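Local coordinates for transferrin binding protein B (Actinobacillus suis, PDB 3PQU) that probably binds host transferrin at the bacterial surface as an outer-membrane lipoprotein, helping the pathogen acquire iron, at residues A[43-48]-A[78-83]. Numbering follows the deposited sequence. Where two conformers were deposited one is given.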
# COMPACT_ATOMS: atom_id res chain seq x y z
N GLY A 43 -5.68 -2.62 -1.68
CA GLY A 43 -6.82 -3.29 -1.09
C GLY A 43 -7.04 -4.71 -1.58
O GLY A 43 -6.34 -5.19 -2.48
N VAL A 44 -8.05 -5.38 -1.01
CA VAL A 44 -8.44 -6.75 -1.40
C VAL A 44 -9.98 -6.89 -1.31
O VAL A 44 -10.60 -6.32 -0.41
CB VAL A 44 -7.81 -7.79 -0.44
CG1 VAL A 44 -8.21 -9.19 -0.86
CG2 VAL A 44 -6.24 -7.63 -0.36
N GLU A 45 -10.60 -7.64 -2.22
CA GLU A 45 -12.04 -7.91 -2.15
C GLU A 45 -12.35 -9.37 -2.49
O GLU A 45 -11.57 -10.03 -3.19
CB GLU A 45 -12.83 -7.00 -3.12
CG GLU A 45 -12.64 -7.40 -4.60
CD GLU A 45 -13.37 -6.49 -5.60
OE1 GLU A 45 -13.54 -6.92 -6.77
OE2 GLU A 45 -13.75 -5.35 -5.25
N ALA A 46 -13.48 -9.88 -2.00
CA ALA A 46 -13.98 -11.19 -2.42
C ALA A 46 -15.50 -11.17 -2.51
O ALA A 46 -16.18 -10.59 -1.67
CB ALA A 46 -13.54 -12.29 -1.47
N LYS A 47 -16.02 -11.83 -3.52
CA LYS A 47 -17.45 -11.97 -3.72
C LYS A 47 -18.08 -12.84 -2.64
O LYS A 47 -17.49 -13.83 -2.20
CB LYS A 47 -17.69 -12.59 -5.10
CG LYS A 47 -19.15 -12.72 -5.51
CD LYS A 47 -19.23 -12.93 -7.02
CE LYS A 47 -20.64 -12.76 -7.56
NZ LYS A 47 -20.62 -12.70 -9.05
N ILE A 48 -19.28 -12.49 -2.21
CA ILE A 48 -20.03 -13.29 -1.23
C ILE A 48 -20.56 -14.56 -1.92
O ILE A 48 -21.29 -14.44 -2.91
CB ILE A 48 -21.21 -12.46 -0.61
CG1 ILE A 48 -20.67 -11.25 0.19
CG2 ILE A 48 -22.10 -13.32 0.31
CD1 ILE A 48 -21.78 -10.24 0.69
N MET A 78 -9.30 -11.01 -4.62
CA MET A 78 -8.75 -10.16 -5.67
C MET A 78 -8.15 -8.88 -5.14
O MET A 78 -8.76 -8.20 -4.33
CB MET A 78 -9.87 -9.79 -6.65
CG MET A 78 -10.90 -10.89 -6.85
SD MET A 78 -11.18 -11.16 -8.60
CE MET A 78 -9.59 -11.85 -9.02
N ALA A 79 -6.97 -8.54 -5.64
CA ALA A 79 -6.36 -7.26 -5.35
C ALA A 79 -7.17 -6.14 -5.99
O ALA A 79 -7.64 -6.27 -7.11
CB ALA A 79 -4.94 -7.25 -5.90
N ILE A 80 -7.34 -5.03 -5.27
CA ILE A 80 -7.97 -3.85 -5.84
C ILE A 80 -7.09 -2.65 -5.59
O ILE A 80 -6.22 -2.68 -4.72
CB ILE A 80 -9.38 -3.63 -5.30
CG1 ILE A 80 -9.39 -3.57 -3.77
CG2 ILE A 80 -10.33 -4.75 -5.79
CD1 ILE A 80 -10.79 -3.30 -3.21
N TRP A 81 -7.28 -1.58 -6.35
CA TRP A 81 -6.28 -0.52 -6.38
C TRP A 81 -6.83 0.85 -6.69
O TRP A 81 -6.06 1.76 -7.03
CB TRP A 81 -5.15 -0.88 -7.37
CG TRP A 81 -5.61 -1.00 -8.79
CD1 TRP A 81 -5.90 0.03 -9.65
CD2 TRP A 81 -5.81 -2.21 -9.53
NE1 TRP A 81 -6.28 -0.47 -10.87
CE2 TRP A 81 -6.23 -1.84 -10.82
CE3 TRP A 81 -5.68 -3.57 -9.22
CZ2 TRP A 81 -6.53 -2.79 -11.81
CZ3 TRP A 81 -5.98 -4.50 -10.20
CH2 TRP A 81 -6.39 -4.11 -11.48
N ASN A 82 -8.14 1.04 -6.54
CA ASN A 82 -8.73 2.36 -6.81
C ASN A 82 -8.17 3.44 -5.90
O ASN A 82 -8.10 3.27 -4.68
CB ASN A 82 -10.27 2.32 -6.71
CG ASN A 82 -10.93 3.61 -7.26
OD1 ASN A 82 -10.39 4.70 -7.13
ND2 ASN A 82 -12.09 3.46 -7.87
N GLU A 83 -7.76 4.56 -6.51
CA GLU A 83 -7.13 5.66 -5.78
C GLU A 83 -8.15 6.51 -5.04
O GLU A 83 -7.81 7.21 -4.10
CB GLU A 83 -6.34 6.55 -6.74
CG GLU A 83 -5.73 5.84 -7.93
CD GLU A 83 -6.70 5.70 -9.09
OE1 GLU A 83 -6.86 4.58 -9.61
OE2 GLU A 83 -7.30 6.73 -9.49
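The carbonyl oxygen of Gly43 is gripped by two donors: the backbone N of Ile80, 3.0 Å from Gly43 O, and the hydroxyl of Thr41. The Ile80 N-H points almost straight at this oxygen but reaches it from above the carbonyl plane, and Ala79 adds a CA-H...O contact to the same atom. Gly43 N returns a more bent bond to Ile80 O, completing one hydrogen-bonded pair. Two residues along, Glu45 and Met78 form the next: Glu45 N lies 2.9 Å from Met78 O, in its carbonyl plane, and Met78 N gives a nearly linear bond to Glu45 O. Between them, Val44 and Ala79 make the non-hydrogen-bonded pair, where Val44 CA comes within 3.3 Å of Met78 O in a CA-H...O contact. This antiparallel ladder sets the short strand 78-80 at the edge of the antiparallel handle sheet of the N-lobe; across strand 43-47, backbone hydrogen bonds between Val44 and Tyr155 and between Ala46 and Ile153 continue the sheet into strand 150-157. On the face shared by Glu45, Met78 and Ile80, the Glu45 and Ile80 side chains cross at about a right angle. A chi1 of 72° tucks Glu45 CG in between the two main-chain substituents of its CA, and with the chain extended beyond, the carboxylate end crosses the isoleucine methyl, Glu45 CD 3.5 Å from Ile80 CG2. Glu45 OE1 is hydrogen-bonded to His90 NE2, so the carboxylate has a polar partner outside both strands. Ile80 CG1 lies over the Gly43-Val44 peptide, 3.4 Å from Gly43 C. On the other face Val44 leans on Tyr155 and on Phe319 of strand 318-326, linking the handle to the neighbouring barrel.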